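Local atomic coordinates of glycoside hydrolase family 16 protein (Akkermansia muciniphila, PDB entry 6T2N), a protein that probably cleaves internal beta-galactosidic linkages in mucin O-glycans as an endo-acting family 16 glycoside hydrolase of a human gut bacterium. Residues A[54-59]-A[297-302]; A[134-139]-A[266-271]; A[145-150]-A[226-231]. All blocks are in the same frame, centred on the assembly; numbering follows the deposited sequence.

Contact 1: residues A[54-59]-A[297-302]. With CA (calcium ion), chain C.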
loop_
_atom_site.group_PDB
_atom_site.type_symbol
_atom_site.label_atom_id
_atom_site.label_comp_id
_atom_site.label_asym_id
_atom_site.label_seq_id
_atom_site.Cartn_x
_atom_site.Cartn_y
_atom_site.Cartn_z
ATOM N N TYR A 54 -14.642 -7.850 -13.131
ATOM C CA TYR A 54 -13.333 -8.362 -12.652
ATOM C C TYR A 54 -12.338 -8.215 -13.794
ATOM O O TYR A 54 -12.661 -8.534 -14.938
ATOM C CB TYR A 54 -13.395 -9.837 -12.216
ATOM C CG TYR A 54 -12.278 -10.334 -11.316
ATOM C CD1 TYR A 54 -12.283 -10.037 -9.966
ATOM C CD2 TYR A 54 -11.228 -11.114 -11.780
ATOM C CE1 TYR A 54 -11.280 -10.472 -9.113
ATOM C CE2 TYR A 54 -10.223 -11.575 -10.932
ATOM C CZ TYR A 54 -10.244 -11.261 -9.580
ATOM O OH TYR A 54 -9.285 -11.666 -8.666
ATOM N N VAL A 55 -11.158 -7.712 -13.468
ATOM C CA VAL A 55 -10.056 -7.461 -14.439
ATOM C C VAL A 55 -8.774 -8.124 -13.927
ATOM O O VAL A 55 -7.966 -8.518 -14.780
ATOM C CB VAL A 55 -9.834 -5.950 -14.677
ATOM C CG1 VAL A 55 -8.964 -5.722 -15.904
ATOM C CG2 VAL A 55 -11.146 -5.173 -14.799
ATOM N N TRP A 56 -8.574 -8.201 -12.604
ATOM C CA TRP A 56 -7.317 -8.707 -11.996
ATOM C C TRP A 56 -7.513 -8.914 -10.499
ATOM O O TRP A 56 -8.327 -8.180 -9.887
ATOM C CB TRP A 56 -6.173 -7.734 -12.297
ATOM C CG TRP A 56 -4.780 -8.179 -11.964
ATOM C CD1 TRP A 56 -3.848 -8.678 -12.828
ATOM C CD2 TRP A 56 -4.108 -8.054 -10.696
ATOM N NE1 TRP A 56 -2.662 -8.907 -12.183
ATOM C CE2 TRP A 56 -2.790 -8.515 -10.880
ATOM C CE3 TRP A 56 -4.490 -7.578 -9.439
ATOM C CZ2 TRP A 56 -1.860 -8.514 -9.850
ATOM C CZ3 TRP A 56 -3.574 -7.571 -8.420
ATOM C CH2 TRP A 56 -2.274 -8.027 -8.632
ATOM N N GLY A 57 -6.806 -9.908 -9.951
ATOM C CA GLY A 57 -6.778 -10.154 -8.501
ATOM C C GLY A 57 -6.274 -11.540 -8.105
ATOM O O GLY A 57 -5.493 -12.227 -8.833
ATOM N N ASP A 58 -6.634 -11.917 -6.893
ATOM C CA ASP A 58 -5.952 -13.018 -6.171
ATOM C C ASP A 58 -6.804 -13.294 -4.940
ATOM O O ASP A 58 -7.116 -12.335 -4.176
ATOM C CB ASP A 58 -4.478 -12.708 -5.851
ATOM C CG ASP A 58 -3.556 -13.925 -5.831
ATOM O OD1 ASP A 58 -4.015 -15.010 -5.364
ATOM O OD2 ASP A 58 -2.385 -13.779 -6.299
ATOM N N GLU A 59 -7.245 -14.542 -4.836
ATOM C CA GLU A 59 -7.995 -15.022 -3.664
ATOM C C GLU A 59 -6.991 -15.774 -2.804
ATOM O O GLU A 59 -7.327 -16.036 -1.661
ATOM C CB GLU A 59 -9.229 -15.768 -4.158
ATOM C CG GLU A 59 -9.945 -14.983 -5.254
ATOM C CD GLU A 59 -10.342 -13.538 -4.778
ATOM O OE1 GLU A 59 -11.170 -13.564 -3.821
ATOM O OE2 GLU A 59 -10.002 -12.492 -5.447
ATOM N N ASP A 297 -7.197 -11.567 2.818
ATOM C CA ASP A 297 -8.075 -12.601 2.216
ATOM C C ASP A 297 -8.058 -12.434 0.684
ATOM O O ASP A 297 -7.882 -13.417 -0.011
ATOM C CB ASP A 297 -9.451 -12.630 2.879
ATOM C CG ASP A 297 -10.259 -13.860 2.516
ATOM O OD1 ASP A 297 -9.709 -14.994 2.513
ATOM O OD2 ASP A 297 -11.437 -13.683 2.262
ATOM N N TYR A 298 -8.245 -11.251 0.131
ATOM C CA TYR A 298 -8.253 -11.127 -1.345
ATOM C C TYR A 298 -7.905 -9.713 -1.824
ATOM O O TYR A 298 -7.943 -8.707 -1.063
ATOM C CB TYR A 298 -9.585 -11.608 -1.928
ATOM C CG TYR A 298 -10.815 -10.876 -1.471
ATOM C CD1 TYR A 298 -11.068 -9.558 -1.846
ATOM C CD2 TYR A 298 -11.760 -11.511 -0.688
ATOM C CE1 TYR A 298 -12.225 -8.899 -1.442
ATOM C CE2 TYR A 298 -12.925 -10.872 -0.285
ATOM C CZ TYR A 298 -13.157 -9.565 -0.663
ATOM O OH TYR A 298 -14.280 -8.952 -0.224
ATOM N N VAL A 299 -7.517 -9.687 -3.093
ATOM C CA VAL A 299 -7.310 -8.456 -3.893
ATOM C C VAL A 299 -8.093 -8.640 -5.186
ATOM O O VAL A 299 -7.815 -9.617 -5.894
ATOM C CB VAL A 299 -5.813 -8.212 -4.130
ATOM C CG1 VAL A 299 -5.572 -7.019 -5.054
ATOM C CG2 VAL A 299 -5.084 -8.065 -2.798
ATOM N N ARG A 300 -9.093 -7.786 -5.415
ATOM C CA ARG A 300 -9.943 -7.775 -6.634
ATOM C C ARG A 300 -10.002 -6.368 -7.201
ATOM O O ARG A 300 -10.462 -5.444 -6.468
ATOM C CB ARG A 300 -11.350 -8.206 -6.271
ATOM C CG ARG A 300 -11.346 -9.517 -5.514
ATOM C CD ARG A 300 -12.757 -9.871 -5.138
ATOM N NE ARG A 300 -12.838 -11.173 -4.502
ATOM C CZ ARG A 300 -13.786 -11.510 -3.652
ATOM N NH1 ARG A 300 -14.723 -10.652 -3.307
ATOM N NH2 ARG A 300 -13.815 -12.710 -3.136
ATOM N N PHE A 301 -9.519 -6.233 -8.434
ATOM C CA PHE A 301 -9.600 -5.003 -9.256
ATOM C C PHE A 301 -10.745 -5.135 -10.264
ATOM O O PHE A 301 -10.714 -6.147 -10.997
ATOM C CB PHE A 301 -8.296 -4.807 -10.016
ATOM C CG PHE A 301 -8.271 -3.521 -10.791
ATOM C CD1 PHE A 301 -8.597 -2.322 -10.178
ATOM C CD2 PHE A 301 -7.899 -3.503 -12.119
ATOM C CE1 PHE A 301 -8.531 -1.127 -10.861
ATOM C CE2 PHE A 301 -7.804 -2.301 -12.796
ATOM C CZ PHE A 301 -8.115 -1.121 -12.166
ATOM N N TYR A 302 -11.694 -4.183 -10.293
ATOM C CA TYR A 302 -12.812 -4.117 -11.292
ATOM C C TYR A 302 -12.841 -2.783 -12.076
ATOM O O TYR A 302 -12.386 -1.740 -11.552
ATOM C CB TYR A 302 -14.181 -4.267 -10.625
ATOM C CG TYR A 302 -14.442 -5.524 -9.833
ATOM C CD1 TYR A 302 -13.980 -5.660 -8.533
ATOM C CD2 TYR A 302 -15.224 -6.544 -10.346
ATOM C CE1 TYR A 302 -14.259 -6.785 -7.772
ATOM C CE2 TYR A 302 -15.515 -7.673 -9.600
ATOM C CZ TYR A 302 -15.039 -7.794 -8.306
ATOM O OH TYR A 302 -15.305 -8.902 -7.549
HETATM CA CA CA C . -8.923 -15.820 0.026
#
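V55 and W56 both turn their backbone N-H groups to the carbonyl of F301, making a classic beta bulge where 54-59 pairs antiparallel with the last long strand of the family 16 beta-sandwich. V55 N lies 3.0 Å from F301 O, while the second bond, from W56 N, is weak. F301 N answers with a bond to W56 O (2.7 Å), and V299 N donates to D58 O.

The charged groups gather beyond G57. E59 is bent at chi2 (-56°), which folds its carboxylate back over the strand toward R300, whose chain is extended from CG to NE. The guanidinium meets the acid side-on: NH2 at 2.9 Å and NE at 3.0 Å both grip E59 OE1 on its syn side, tilted to the same side of the carboxylate plane, leaving OE2 a weak bond from NE. One guanidinium face also lies over the centre of the Y298 ring. Replacing R300 with a leucine would remove both donors and would probably leave the E59 carboxylate without its countercharge and free to turn.

Y54 sets the edge of its ring against the face of Y302, a T-shaped pair with planes at 82° and CD1 3.9 Å from Y302 CZ; its CE1 meets the aliphatic start of R300, and Y302 OH is satisfied by P45 O. On the opposite face of the sheet W56 CZ3 touches V299 CG1. D58 OD2 accepts from W70 NE1, D58 OD1 from F60 N, and G57 O from K69 NZ.

At the far end oxygens suit a hard cation: calcium takes E59 O at 2.3 Å, together with the carbonyls of D297 and G98, and D297 OD1 binds at 2.7 Å.

Contact 2: residues A[134-139]-A[266-271]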
loop_
_atom_site.group_PDB
_atom_site.type_symbol
_atom_site.label_atom_id
_atom_site.label_comp_id
_atom_site.label_asym_id
_atom_site.label_seq_id
_atom_site.Cartn_x
_atom_site.Cartn_y
_atom_site.Cartn_z
ATOM N N SER A 134 6.750 -7.755 2.510
ATOM C CA SER A 134 6.204 -6.703 1.633
ATOM C C SER A 134 6.160 -7.305 0.232
ATOM O O SER A 134 7.221 -7.878 -0.211
ATOM C CB SER A 134 7.038 -5.422 1.677
ATOM O OG SER A 134 6.456 -4.398 0.880
ATOM N N VAL A 135 4.992 -7.220 -0.410
ATOM C CA VAL A 135 4.801 -7.581 -1.842
ATOM C C VAL A 135 4.454 -6.319 -2.621
ATOM O O VAL A 135 3.740 -5.455 -2.081
ATOM C CB VAL A 135 3.719 -8.660 -2.035
ATOM C CG1 VAL A 135 4.215 -10.020 -1.597
ATOM C CG2 VAL A 135 2.410 -8.306 -1.346
ATOM N N THR A 136 4.874 -6.268 -3.874
ATOM C CA THR A 136 4.691 -5.082 -4.734
ATOM C C THR A 136 4.271 -5.586 -6.105
ATOM O O THR A 136 4.816 -6.641 -6.554
ATOM C CB THR A 136 5.990 -4.274 -4.765
ATOM O OG1 THR A 136 5.866 -3.217 -5.721
ATOM C CG2 THR A 136 7.189 -5.154 -5.083
ATOM N N THR A 137 3.371 -4.860 -6.753
ATOM C CA THR A 137 2.977 -5.181 -8.140
ATOM C C THR A 137 3.864 -4.383 -9.098
ATOM O O THR A 137 3.628 -4.474 -10.295
ATOM C CB THR A 137 1.465 -5.003 -8.318
ATOM O OG1 THR A 137 1.123 -3.617 -8.440
ATOM C CG2 THR A 137 0.694 -5.655 -7.184
ATOM N N ILE A 138 4.875 -3.671 -8.589
ATOM C CA ILE A 138 5.594 -2.625 -9.385
ATOM C C ILE A 138 5.816 -3.211 -10.767
ATOM O O ILE A 138 5.498 -2.507 -11.740
ATOM C CB ILE A 138 6.905 -2.117 -8.729
ATOM C CG1 ILE A 138 7.410 -0.818 -9.391
ATOM C CG2 ILE A 138 7.970 -3.190 -8.704
ATOM C CD1 ILE A 138 8.701 -0.242 -8.819
ATOM N N LYS A 139 6.186 -4.488 -10.810
ATOM C CA LYS A 139 6.677 -5.186 -12.024
ATOM C C LYS A 139 5.637 -6.165 -12.572
ATOM O O LYS A 139 5.932 -6.819 -13.558
ATOM C CB LYS A 139 7.979 -5.931 -11.711
ATOM C CG LYS A 139 9.215 -5.067 -11.918
ATOM C CD LYS A 139 10.540 -5.705 -11.620
ATOM C CE LYS A 139 11.637 -4.675 -11.801
ATOM N NZ LYS A 139 12.974 -5.206 -11.450
ATOM N N PRO A 266 -0.869 5.562 -14.066
ATOM C CA PRO A 266 -0.988 4.269 -13.391
ATOM C C PRO A 266 -0.222 4.231 -12.059
ATOM O O PRO A 266 0.824 4.911 -11.846
ATOM C CB PRO A 266 -0.456 3.286 -14.430
ATOM C CG PRO A 266 0.509 4.098 -15.251
ATOM C CD PRO A 266 -0.066 5.496 -15.298
ATOM N N PHE A 267 -0.791 3.439 -11.163
ATOM C CA PHE A 267 -0.328 3.263 -9.759
ATOM C C PHE A 267 -0.043 1.778 -9.477
ATOM O O PHE A 267 -0.870 0.927 -9.891
ATOM C CB PHE A 267 -1.404 3.861 -8.849
ATOM C CG PHE A 267 -1.176 5.292 -8.461
ATOM C CD1 PHE A 267 -1.435 6.300 -9.347
ATOM C CD2 PHE A 267 -0.694 5.616 -7.215
ATOM C CE1 PHE A 267 -1.228 7.625 -8.990
ATOM C CE2 PHE A 267 -0.488 6.930 -6.848
ATOM C CZ PHE A 267 -0.754 7.939 -7.744
ATOM N N TYR A 268 1.061 1.439 -8.800
ATOM C CA TYR A 268 1.314 0.010 -8.419
ATOM C C TYR A 268 1.045 -0.186 -6.934
ATOM O O TYR A 268 0.994 0.789 -6.176
ATOM C CB TYR A 268 2.675 -0.526 -8.851
ATOM C CG TYR A 268 3.810 0.209 -8.221
ATOM C CD1 TYR A 268 4.228 -0.145 -6.958
ATOM C CD2 TYR A 268 4.423 1.284 -8.859
ATOM C CE1 TYR A 268 5.273 0.524 -6.346
ATOM C CE2 TYR A 268 5.451 1.994 -8.249
ATOM C CZ TYR A 268 5.875 1.606 -6.983
ATOM O OH TYR A 268 6.883 2.235 -6.306
ATOM N N LEU A 269 0.733 -1.434 -6.589
ATOM C CA LEU A 269 0.160 -1.802 -5.271
ATOM C C LEU A 269 1.221 -2.443 -4.381
ATOM O O LEU A 269 2.063 -3.226 -4.880
ATOM C CB LEU A 269 -1.016 -2.755 -5.434
ATOM C CG LEU A 269 -1.591 -3.267 -4.111
ATOM C CD1 LEU A 269 -2.087 -2.137 -3.223
ATOM C CD2 LEU A 269 -2.713 -4.291 -4.340
ATOM N N ILE A 270 1.161 -2.090 -3.098
ATOM C CA ILE A 270 2.028 -2.640 -2.025
ATOM C C ILE A 270 1.175 -3.102 -0.863
ATOM O O ILE A 270 0.339 -2.273 -0.396
ATOM C CB ILE A 270 2.997 -1.593 -1.512
ATOM C CG1 ILE A 270 3.914 -1.111 -2.619
ATOM C CG2 ILE A 270 3.758 -2.197 -0.370
ATOM C CD1 ILE A 270 5.029 -0.236 -2.091
ATOM N N LEU A 271 1.463 -4.329 -0.404
ATOM C CA LEU A 271 0.930 -4.934 0.845
ATOM C C LEU A 271 2.126 -5.223 1.752
ATOM O O LEU A 271 3.034 -5.912 1.310
ATOM C CB LEU A 271 0.167 -6.196 0.460
ATOM C CG LEU A 271 -0.848 -6.031 -0.672
ATOM C CD1 LEU A 271 -1.514 -7.346 -0.984
ATOM C CD2 LEU A 271 -1.913 -5.043 -0.301
#
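S134 enters beside I270, its OG 3.7 Å from I270 CG2, while the polar need of that small hydroxyl is met by a hydrogen bond with E73. V135 follows in an antiparallel hydrogen-bonded pair with L271: V135 N and L271 N each donate to the other's carbonyl, and V135 CG2 lies 3.6 Å from L271 CB, a branched apolar side chain suited to this buried place.

T136 stands opposite I270 in a non-hydrogen-bonded pair and ends the regular strand. Its OG1 is turned away from its own N and lies beside its carbonyl carbon (chi1 173°), facing onward along the chain; there the hydroxyl accepts I138 N at 3.1 Å and closes an ST turn. A threonine fits because it combines strand preference with this acceptor.

T137 keeps the ladder going by a substitution of atoms. Its own N donates to L269 O at 2.8 Å, but the return bond goes to the side chain: L269 N reaches T137 OG1 at 2.9 Å, nearly straight. A chi1 of 77° puts OG1 over the backbone, where a strand carbonyl would otherwise serve, and the same oxygen is also hydrogen-bonded to K141 O. T137 CG2 meanwhile rests against L269 CB.

I138, leaving the strand, lies alongside Y268 and sets CG1 over the centre of its ring, 3.6 Å from the centroid and 10° off the normal, a CH-pi contact that covers one face of the tyrosine.

The pair sits inside the mixed sheet, with strand 71-72 beyond 134-136 and strand 160-168 on the other side of 267-275. L269 and L271 touch V299 of strand 292-302 in the opposing sheet, and W70 covers V135, T137 and L271.

Contact 3: residues A[145-150]-A[226-231]; sequences FGRLEV and TYVMEW
R147 reaches E230 with NH1, 2.7 Å from E230 OE2, and its NE bonds E149 OE2 at 2.8 Å within its own strand, so one guanidinium serves two acids. Both carboxylates come to its edge; E149 offers its anti lone pair, while the E230 carboxylate plane is turned 74° from the guanidinium. V228 CG1 lies over the centre of the guanidinium face.

Beneath this network the backbones pair antiparallel. L148 and M229 exchange two hydrogen bonds, as do V150 and Y227, and the E149-V228 pair between them is non-hydrogen-bonded. On the face away from the charges L148 CB meets M229 CE at 4.1 Å; L148 and V150 press on strand 160-168, filling the core with aliphatic groups.

At the end of the pairing F145 turns the edge of its ring to the face of W231, planes at 76°, with CE1 3.5 Å from W231 NE1. That indole N-H is bonded to F263 O.

The chemistry divides by face: the buried E149 is likely to be stabilised as a carboxylate by R147, which it shares with E230, while the other side offers the sandwich interior mainly apolar and aromatic surface.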
loop_
_atom_site.group_PDB
_atom_site.type_symbol
_atom_site.label_atom_id
_atom_site.label_comp_id
_atom_site.label_asym_id
_atom_site.label_seq_id
_atom_site.Cartn_x
_atom_site.Cartn_y
_atom_site.Cartn_z
ATOM N N PHE A 145 -7.642 3.671 -13.007
ATOM C CA PHE A 145 -9.107 3.800 -12.881
ATOM C C PHE A 145 -9.638 2.386 -12.582
ATOM O O PHE A 145 -9.396 1.331 -13.310
ATOM C CB PHE A 145 -9.765 4.537 -14.081
ATOM C CG PHE A 145 -9.134 5.864 -14.458
ATOM C CD1 PHE A 145 -8.691 6.741 -13.478
ATOM C CD2 PHE A 145 -8.935 6.200 -15.779
ATOM C CE1 PHE A 145 -8.026 7.899 -13.812
ATOM C CE2 PHE A 145 -8.290 7.375 -16.115
ATOM C CZ PHE A 145 -7.850 8.227 -15.128
ATOM N N GLY A 146 -10.404 2.356 -11.512
ATOM C CA GLY A 146 -11.393 1.296 -11.336
ATOM C C GLY A 146 -11.650 1.195 -9.875
ATOM O O GLY A 146 -11.314 2.137 -9.164
ATOM N N ARG A 147 -12.184 0.067 -9.462
ATOM C CA ARG A 147 -12.498 -0.198 -8.053
ATOM C C ARG A 147 -11.585 -1.329 -7.627
ATOM O O ARG A 147 -11.595 -2.390 -8.310
ATOM C CB ARG A 147 -13.964 -0.600 -7.899
ATOM C CG ARG A 147 -14.321 -1.091 -6.505
ATOM C CD ARG A 147 -15.576 -1.909 -6.573
ATOM N NE ARG A 147 -16.086 -2.178 -5.242
ATOM C CZ ARG A 147 -16.775 -1.313 -4.513
ATOM N NH1 ARG A 147 -17.016 -0.095 -4.962
ATOM N NH2 ARG A 147 -17.201 -1.653 -3.318
ATOM N N LEU A 148 -10.853 -1.086 -6.547
ATOM C CA LEU A 148 -9.847 -2.006 -5.991
ATOM C C LEU A 148 -10.261 -2.369 -4.585
ATOM O O LEU A 148 -10.313 -1.437 -3.744
ATOM C CB LEU A 148 -8.495 -1.319 -5.960
ATOM C CG LEU A 148 -7.365 -2.213 -5.470
ATOM C CD1 LEU A 148 -7.291 -3.539 -6.252
ATOM C CD2 LEU A 148 -6.070 -1.425 -5.563
ATOM N N GLU A 149 -10.566 -3.654 -4.396
ATOM C CA GLU A 149 -11.141 -4.213 -3.157
ATOM C C GLU A 149 -10.035 -5.021 -2.501
ATOM O O GLU A 149 -9.474 -5.903 -3.188
ATOM C CB GLU A 149 -12.311 -5.142 -3.456
ATOM C CG GLU A 149 -13.501 -4.467 -4.090
ATOM C CD GLU A 149 -14.719 -5.366 -4.191
ATOM O OE1 GLU A 149 -14.613 -6.553 -3.759
ATOM O OE2 GLU A 149 -15.779 -4.868 -4.670
ATOM N N VAL A 150 -9.718 -4.721 -1.246
ATOM C CA VAL A 150 -8.698 -5.490 -0.491
ATOM C C VAL A 150 -9.280 -5.815 0.879
ATOM O O VAL A 150 -9.560 -4.885 1.672
ATOM C CB VAL A 150 -7.336 -4.774 -0.404
ATOM C CG1 VAL A 150 -6.356 -5.594 0.443
ATOM C CG2 VAL A 150 -6.750 -4.517 -1.795
ATOM N N THR A 226 -12.966 -5.002 4.520
ATOM C CA THR A 226 -12.700 -4.702 3.093
ATOM C C THR A 226 -12.336 -3.226 2.936
ATOM O O THR A 226 -13.082 -2.344 3.450
ATOM C CB THR A 226 -13.907 -5.016 2.230
ATOM O OG1 THR A 226 -14.494 -6.236 2.683
ATOM C CG2 THR A 226 -13.490 -5.084 0.783
ATOM N N TYR A 227 -11.194 -2.980 2.307
ATOM C CA TYR A 227 -10.647 -1.631 2.040
ATOM C C TYR A 227 -10.875 -1.401 0.551
ATOM O O TYR A 227 -10.524 -2.252 -0.227
ATOM C CB TYR A 227 -9.193 -1.567 2.523
ATOM C CG TYR A 227 -9.013 -1.772 4.008
ATOM C CD1 TYR A 227 -9.227 -0.755 4.922
ATOM C CD2 TYR A 227 -8.655 -3.008 4.519
ATOM C CE1 TYR A 227 -9.086 -0.946 6.292
ATOM C CE2 TYR A 227 -8.518 -3.222 5.889
ATOM C CZ TYR A 227 -8.730 -2.189 6.790
ATOM O OH TYR A 227 -8.589 -2.413 8.138
ATOM N N VAL A 228 -11.547 -0.327 0.187
ATOM C CA VAL A 228 -12.063 -0.114 -1.201
ATOM C C VAL A 228 -11.702 1.283 -1.739
ATOM O O VAL A 228 -12.047 2.357 -1.119
ATOM C CB VAL A 228 -13.587 -0.268 -1.227
ATOM C CG1 VAL A 228 -14.087 -0.371 -2.660
ATOM C CG2 VAL A 228 -14.053 -1.422 -0.325
ATOM N N MET A 229 -11.071 1.282 -2.899
ATOM C CA MET A 229 -10.757 2.521 -3.616
ATOM C C MET A 229 -11.562 2.530 -4.924
ATOM O O MET A 229 -11.268 1.712 -5.795
ATOM C CB MET A 229 -9.261 2.571 -3.912
ATOM C CG MET A 229 -8.937 3.720 -4.811
ATOM S SD MET A 229 -7.237 3.827 -5.380
ATOM C CE MET A 229 -7.231 2.492 -6.573
ATOM N N GLU A 230 -12.547 3.421 -5.074
ATOM C CA GLU A 230 -13.139 3.787 -6.405
ATOM C C GLU A 230 -12.350 4.991 -6.958
ATOM O O GLU A 230 -12.015 5.883 -6.142
ATOM C CB GLU A 230 -14.647 4.058 -6.285
ATOM C CG GLU A 230 -15.520 2.813 -6.189
ATOM C CD GLU A 230 -17.035 3.008 -6.158
ATOM O OE1 GLU A 230 -17.494 4.133 -5.845
ATOM O OE2 GLU A 230 -17.767 2.038 -6.467
ATOM N N TRP A 231 -12.071 5.022 -8.271
ATOM C CA TRP A 231 -11.121 5.963 -8.936
ATOM C C TRP A 231 -11.536 6.179 -10.398
ATOM O O TRP A 231 -11.407 5.241 -11.193
ATOM C CB TRP A 231 -9.699 5.384 -8.797
ATOM C CG TRP A 231 -8.572 6.081 -9.500
ATOM C CD1 TRP A 231 -8.514 7.394 -9.840
ATOM C CD2 TRP A 231 -7.306 5.526 -9.892
ATOM N NE1 TRP A 231 -7.317 7.688 -10.430
ATOM C CE2 TRP A 231 -6.557 6.555 -10.485
ATOM C CE3 TRP A 231 -6.722 4.260 -9.828
ATOM C CZ2 TRP A 231 -5.272 6.363 -10.990
ATOM C CZ3 TRP A 231 -5.445 4.064 -10.324
ATOM C CH2 TRP A 231 -4.723 5.110 -10.891
#

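Contacts 1 and 3 share one sheet, their centres about 10 Å apart: Y302 N to R147 O and R300 O to E149 N, both 2.7 Å, are probable hydrogen bonds between them. Contact 2 lies in the facing sheet, its centre about 14 Å from each of their centres; this is probably the concave sheet that lines the substrate cleft in family 16 enzymes. The sheets meet where V299 CG1 packs on L269 CD2 at 4.0 Å and F267 CD1 on W231 CH2 at 3.8 Å. The side chain of L271 is about 11 Å from the calcium ion bound in contact 1. Along the chain, contact 3 nests inside contact 2, and contact 2 inside contact 1.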